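Periplasmic binding protein (Agrobacterium tumefaciens str. B6, PDB 5L9G) binds the opine mannopine in the periplasm, probably to deliver it to an ABC transporter for uptake. Local coordinates at residues F240-D252 and T308-V322. Residues are numbered along the deposited sequence; the frame is centred on the assembly and turned at random.
Sequences FAYTFNDAQLGTD and TMASAPENVAVQYSV. With MO0 (mannopine), chain C.
Leu249 and Ser321 pair as neighbours in a short parallel beta ladder, in which 320-321 adds to the long strand 240-256 of this two-lobed periplasmic binding protein. Leu249 N donates to Tyr320 O (2.9 Å), and Leu249 O receives Val322 N, both bonds nearly straight. Before the ladder, Phe244-Ala247 forms a type II turn, whose Asp246 N reaches Val318 O, while its carboxylate makes a salt bridge to Arg174 through OD1 and accepts from Met140 N at OD2. Leu249, with CG anti to its N (chi1 175°), spreads its two methyls on one side of the sheet: Leu249 CD1 rests on Ala310 CB (3.7 Å), CD2 on Val316 CG2 and beside Ser321 OG. The other side carries Gln248 and Tyr320. With chi1 71°, the tyrosine CG sits between its own N and carbonyl carbon, and the ring lies against the extended Gln248 chain, Tyr320 CZ 3.6 Å from Gln248 CB. At the start of the turn, the Phe244 ring is stacked on the Asn315 amide, planes 14° apart, with Asn315 CG over one face, offset toward the rim; Asn315 CB adds a CH-pi contact 4.1 Å from the centroid of the Phe244 ring. Asn315 ND2 donates to Met309 O, which lies in the amide plane, and so fixes the amide's rotation; ND2 also bonds Ala307 O. Gln319, extended beyond CG, runs alongside Phe244; its OE1 is hydrogen-bonded to Ser122 OG of strand 115-128, and its NE2 ties together Ala310 O and Asn315 O, meeting the first on a lone pair and the second from above the carbonyl plane. Past the ladder the same strand enters the ligand pocket, where Asp252 OD2 accepts from both mannopine N (2.8 Å) and mannopine NE2 (2.9 Å).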
loop_
_atom_site.group_PDB
_atom_site.type_symbol
_atom_site.label_atom_id
_atom_site.label_comp_id
_atom_site.label_asym_id
_atom_site.label_seq_id
_atom_site.Cartn_x
_atom_site.Cartn_y
_atom_site.Cartn_z
ATOM N N PHE A 240 17.936 8.965 -6.304
ATOM C CA PHE A 240 17.693 8.057 -5.203
ATOM C C PHE A 240 17.918 6.632 -5.620
ATOM O O PHE A 240 17.909 6.298 -6.813
ATOM C CB PHE A 240 16.250 8.207 -4.681
ATOM C CG PHE A 240 16.069 9.274 -3.625
ATOM C CD1 PHE A 240 16.389 10.608 -3.891
ATOM C CD2 PHE A 240 15.539 8.956 -2.377
ATOM C CE1 PHE A 240 16.205 11.600 -2.915
ATOM C CE2 PHE A 240 15.353 9.953 -1.403
ATOM C CZ PHE A 240 15.676 11.270 -1.684
ATOM N N ALA A 241 18.113 5.785 -4.626
ATOM C CA ALA A 241 18.260 4.348 -4.822
ATOM C C ALA A 241 17.364 3.701 -3.800
ATOM O O ALA A 241 16.915 4.367 -2.860
ATOM C CB ALA A 241 19.700 3.910 -4.615
ATOM N N TYR A 242 17.064 2.421 -3.993
ATOM C CA TYR A 242 16.222 1.699 -3.042
ATOM C C TYR A 242 16.563 0.239 -3.041
ATOM O O TYR A 242 17.296 -0.225 -3.910
ATOM C CB TYR A 242 14.723 1.941 -3.312
ATOM C CG TYR A 242 14.201 1.353 -4.613
ATOM C CD1 TYR A 242 14.245 2.083 -5.794
ATOM C CD2 TYR A 242 13.582 0.105 -4.639
ATOM C CE1 TYR A 242 13.678 1.591 -6.975
ATOM C CE2 TYR A 242 13.012 -0.403 -5.814
ATOM C CZ TYR A 242 13.059 0.346 -6.983
ATOM O OH TYR A 242 12.503 -0.148 -8.154
ATOM N N THR A 243 16.043 -0.479 -2.054
ATOM C CA THR A 243 16.240 -1.922 -1.907
ATOM C C THR A 243 14.910 -2.558 -1.495
ATOM O O THR A 243 14.071 -1.903 -0.877
ATOM C CB THR A 243 17.344 -2.213 -0.846
ATOM O OG1 THR A 243 17.473 -3.611 -0.694
ATOM C CG2 THR A 243 17.028 -1.617 0.537
ATOM N N PHE A 244 14.749 -3.852 -1.780
ATOM C CA PHE A 244 13.582 -4.598 -1.297
ATOM C C PHE A 244 13.938 -5.276 0.043
ATOM O O PHE A 244 13.064 -5.916 0.641
ATOM C CB PHE A 244 13.138 -5.666 -2.317
ATOM C CG PHE A 244 12.388 -5.087 -3.500
ATOM C CD1 PHE A 244 11.016 -4.862 -3.433
ATOM C CD2 PHE A 244 13.050 -4.790 -4.685
ATOM C CE1 PHE A 244 10.319 -4.330 -4.535
ATOM C CE2 PHE A 244 12.357 -4.256 -5.778
ATOM C CZ PHE A 244 10.999 -4.028 -5.698
ATOM N N ASN A 245 15.225 -5.171 0.503
ATOM C CA ASN A 245 15.618 -5.792 1.780
ATOM C C ASN A 245 14.799 -5.193 2.928
ATOM O O ASN A 245 14.714 -3.965 3.031
ATOM C CB ASN A 245 17.112 -5.603 2.065
ATOM C CG ASN A 245 17.567 -6.455 3.223
ATOM O OD1 ASN A 245 17.451 -7.690 3.194
ATOM N ND2 ASN A 245 17.968 -5.814 4.314
ATOM N N ASP A 246 14.157 -6.053 3.738
ATOM C CA ASP A 246 13.287 -5.643 4.864
ATOM C C ASP A 246 12.006 -4.933 4.423
ATOM O O ASP A 246 11.332 -4.302 5.249
ATOM C CB ASP A 246 14.045 -4.782 5.900
ATOM C CG ASP A 246 14.915 -5.550 6.855
ATOM O OD1 ASP A 246 14.750 -6.800 6.947
ATOM O OD2 ASP A 246 15.738 -4.909 7.541
ATOM N N ALA A 247 11.655 -5.014 3.125
ATOM C CA ALA A 247 10.417 -4.379 2.685
ATOM C C ALA A 247 9.206 -5.257 3.073
ATOM O O ALA A 247 9.333 -6.470 3.272
ATOM C CB ALA A 247 10.440 -4.140 1.178
ATOM N N GLN A 248 8.039 -4.634 3.194
ATOM C CA GLN A 248 6.807 -5.347 3.496
ATOM C C GLN A 248 6.062 -5.554 2.179
ATOM O O GLN A 248 5.812 -4.590 1.448
ATOM C CB GLN A 248 5.934 -4.543 4.469
ATOM C CG GLN A 248 4.619 -5.253 4.829
ATOM C CD GLN A 248 3.791 -4.399 5.745
ATOM O OE1 GLN A 248 3.821 -4.583 6.941
ATOM N NE2 GLN A 248 3.163 -3.367 5.262
ATOM N N LEU A 249 5.707 -6.817 1.889
ATOM C CA LEU A 249 4.959 -7.175 0.679
ATOM C C LEU A 249 3.481 -6.976 0.993
ATOM O O LEU A 249 2.918 -7.675 1.845
ATOM C CB LEU A 249 5.291 -8.638 0.277
ATOM C CG LEU A 249 4.520 -9.262 -0.905
ATOM C CD1 LEU A 249 4.688 -8.452 -2.168
ATOM C CD2 LEU A 249 4.989 -10.694 -1.150
ATOM N N GLY A 250 2.899 -5.958 0.371
ATOM C CA GLY A 250 1.504 -5.603 0.588
ATOM C C GLY A 250 0.602 -6.054 -0.528
ATOM O O GLY A 250 1.071 -6.465 -1.595
ATOM N N THR A 251 -0.703 -5.940 -0.280
ATOM C CA THR A 251 -1.752 -6.244 -1.242
ATOM C C THR A 251 -2.777 -5.120 -1.215
ATOM O O THR A 251 -3.280 -4.760 -0.150
ATOM C CB THR A 251 -2.394 -7.625 -0.954
ATOM O OG1 THR A 251 -1.379 -8.623 -0.938
ATOM C CG2 THR A 251 -3.457 -8.004 -1.982
ATOM N N ASP A 252 -3.058 -4.540 -2.377
ATOM C CA ASP A 252 -4.114 -3.532 -2.496
ATOM C C ASP A 252 -5.267 -4.193 -3.220
ATOM O O ASP A 252 -5.076 -5.175 -3.948
ATOM C CB ASP A 252 -3.635 -2.297 -3.271
ATOM C CG ASP A 252 -3.005 -1.214 -2.413
ATOM O OD1 ASP A 252 -3.233 -1.223 -1.175
ATOM O OD2 ASP A 252 -2.311 -0.351 -2.974
ATOM N N THR A 308 11.403 -5.111 -10.815
ATOM C CA THR A 308 10.776 -3.982 -10.122
ATOM C C THR A 308 9.505 -4.434 -9.374
ATOM O O THR A 308 8.942 -3.655 -8.598
ATOM C CB THR A 308 10.419 -2.878 -11.141
ATOM O OG1 THR A 308 9.480 -3.403 -12.093
ATOM C CG2 THR A 308 11.646 -2.317 -11.859
ATOM N N MET A 309 9.018 -5.659 -9.667
ATOM C CA MET A 309 7.785 -6.192 -9.073
ATOM C C MET A 309 7.982 -6.731 -7.681
ATOM O O MET A 309 8.856 -7.580 -7.444
ATOM C CB MET A 309 7.116 -7.236 -9.983
ATOM C CG MET A 309 6.597 -6.640 -11.261
ATOM S SD MET A 309 5.688 -7.839 -12.231
ATOM C CE MET A 309 5.106 -6.800 -13.531
ATOM N N ALA A 310 7.127 -6.265 -6.762
ATOM C CA ALA A 310 7.130 -6.665 -5.363
ATOM C C ALA A 310 7.055 -8.178 -5.185
ATOM O O ALA A 310 7.645 -8.722 -4.245
ATOM C CB ALA A 310 5.948 -6.045 -4.655
ATOM N N SER A 311 6.300 -8.840 -6.074
ATOM C CA SER A 311 6.031 -10.273 -6.004
ATOM C C SER A 311 7.007 -11.147 -6.801
ATOM O O SER A 311 6.818 -12.358 -6.828
ATOM C CB SER A 311 4.582 -10.556 -6.409
ATOM O OG SER A 311 4.332 -10.047 -7.706
ATOM N N ALA A 312 8.074 -10.567 -7.393
ATOM C CA ALA A 312 9.062 -11.359 -8.124
ATOM C C ALA A 312 9.811 -12.237 -7.105
ATOM O O ALA A 312 10.054 -11.777 -5.978
ATOM C CB ALA A 312 10.031 -10.458 -8.872
ATOM N N PRO A 313 10.092 -13.525 -7.434
ATOM C CA PRO A 313 10.731 -14.417 -6.439
ATOM C C PRO A 313 11.956 -13.835 -5.730
ATOM O O PRO A 313 12.048 -13.918 -4.505
ATOM C CB PRO A 313 11.068 -15.677 -7.249
ATOM C CG PRO A 313 10.067 -15.685 -8.355
ATOM C CD PRO A 313 9.800 -14.236 -8.698
ATOM N N GLU A 314 12.876 -13.204 -6.483
ATOM C CA GLU A 314 14.095 -12.632 -5.892
ATOM C C GLU A 314 13.805 -11.511 -4.909
ATOM O O GLU A 314 14.533 -11.375 -3.921
ATOM C CB GLU A 314 15.104 -12.208 -6.955
ATOM C CG GLU A 314 15.925 -13.392 -7.436
ATOM C CD GLU A 314 17.270 -13.070 -8.053
ATOM O OE1 GLU A 314 18.199 -12.660 -7.316
ATOM O OE2 GLU A 314 17.426 -13.337 -9.267
ATOM N N ASN A 315 12.686 -10.776 -5.119
ATOM C CA ASN A 315 12.295 -9.696 -4.216
ATOM C C ASN A 315 11.561 -10.233 -3.003
ATOM O O ASN A 315 11.817 -9.791 -1.884
ATOM C CB ASN A 315 11.482 -8.625 -4.961
ATOM C CG ASN A 315 12.287 -7.987 -6.081
ATOM O OD1 ASN A 315 13.528 -7.948 -6.073
ATOM N ND2 ASN A 315 11.610 -7.490 -7.080
ATOM N N VAL A 316 10.672 -11.209 -3.206
ATOM C CA VAL A 316 9.944 -11.830 -2.088
ATOM C C VAL A 316 10.903 -12.425 -1.049
ATOM O O VAL A 316 10.654 -12.295 0.155
ATOM C CB VAL A 316 8.877 -12.857 -2.578
ATOM C CG1 VAL A 316 8.205 -13.563 -1.402
ATOM C CG2 VAL A 316 7.830 -12.163 -3.434
ATOM N N ALA A 317 12.020 -13.035 -1.514
ATOM C CA ALA A 317 13.016 -13.678 -0.651
ATOM C C ALA A 317 13.572 -12.773 0.456
ATOM O O ALA A 317 13.956 -13.284 1.507
ATOM C CB ALA A 317 14.157 -14.239 -1.485
ATOM N N VAL A 318 13.587 -11.436 0.238
ATOM C CA VAL A 318 14.141 -10.490 1.218
ATOM C C VAL A 318 13.061 -9.642 1.893
ATOM O O VAL A 318 13.379 -8.706 2.638
ATOM C CB VAL A 318 15.278 -9.620 0.626
ATOM C CG1 VAL A 318 16.467 -10.503 0.231
ATOM C CG2 VAL A 318 14.787 -8.759 -0.551
ATOM N N GLN A 319 11.786 -10.015 1.666
ATOM C CA GLN A 319 10.633 -9.325 2.223
ATOM C C GLN A 319 9.882 -10.232 3.197
ATOM O O GLN A 319 10.224 -11.399 3.389
ATOM C CB GLN A 319 9.666 -8.897 1.077
ATOM C CG GLN A 319 10.230 -7.814 0.168
ATOM C CD GLN A 319 9.218 -7.406 -0.860
ATOM O OE1 GLN A 319 8.316 -6.603 -0.585
ATOM N NE2 GLN A 319 9.291 -8.022 -2.041
ATOM N N TYR A 320 8.861 -9.679 3.829
ATOM C CA TYR A 320 7.938 -10.446 4.660
ATOM C C TYR A 320 6.553 -9.903 4.254
ATOM O O TYR A 320 6.456 -8.733 3.876
ATOM C CB TYR A 320 8.229 -10.269 6.170
ATOM C CG TYR A 320 7.847 -8.896 6.664
ATOM C CD1 TYR A 320 8.642 -7.788 6.384
ATOM C CD2 TYR A 320 6.630 -8.681 7.305
ATOM C CE1 TYR A 320 8.252 -6.508 6.755
ATOM C CE2 TYR A 320 6.214 -7.401 7.651
ATOM C CZ TYR A 320 7.044 -6.321 7.399
ATOM O OH TYR A 320 6.647 -5.057 7.738
ATOM N N SER A 321 5.511 -10.744 4.304
ATOM C CA SER A 321 4.160 -10.313 3.923
ATOM C C SER A 321 3.433 -9.610 5.055
ATOM O O SER A 321 3.570 -10.009 6.218
ATOM C CB SER A 321 3.327 -11.493 3.441
ATOM O OG SER A 321 3.740 -11.937 2.161
ATOM N N VAL A 322 2.618 -8.586 4.718
ATOM C CA VAL A 322 1.770 -7.925 5.728
ATOM C C VAL A 322 0.836 -9.005 6.321
ATOM O O VAL A 322 0.435 -9.921 5.597
ATOM C CB VAL A 322 0.980 -6.712 5.128
ATOM C CG1 VAL A 322 0.004 -7.147 4.035
ATOM C CG2 VAL A 322 0.260 -5.894 6.205
HETATM O OAB MO0 C . -6.708 1.387 2.807
HETATM C CAF MO0 C . -6.629 2.774 2.618
HETATM C CAG MO0 C . -5.249 3.244 2.196
HETATM O OAC MO0 C . -4.475 3.503 3.315
HETATM C CAH MO0 C . -4.572 2.363 1.174
HETATM O OAM MO0 C . -5.360 2.180 0.057
HETATM C CAI MO0 C . -3.158 2.787 0.777
HETATM O OAD MO0 C . -3.161 4.047 0.178
HETATM C CAJ MO0 C . -2.463 1.746 -0.054
HETATM O OAE MO0 C . -2.398 0.548 0.666
HETATM C CAK MO0 C . -1.081 2.164 -0.579
HETATM N N MO0 C . -1.025 1.915 -2.025
HETATM C CA MO0 C . 0.342 2.065 -2.581
HETATM C C MO0 C . 0.466 3.385 -3.304
HETATM O O MO0 C . -0.468 4.212 -3.235
HETATM C CB MO0 C . 0.752 0.917 -3.473
HETATM C CG MO0 C . 0.116 0.983 -4.845
HETATM C CD MO0 C . 0.085 -0.330 -5.545
HETATM O OE1 MO0 C . 1.062 -0.575 -6.519
HETATM N NE2 MO0 C . -0.764 -1.209 -5.323
HETATM O OXT MO0 C . 1.528 3.701 -3.927
#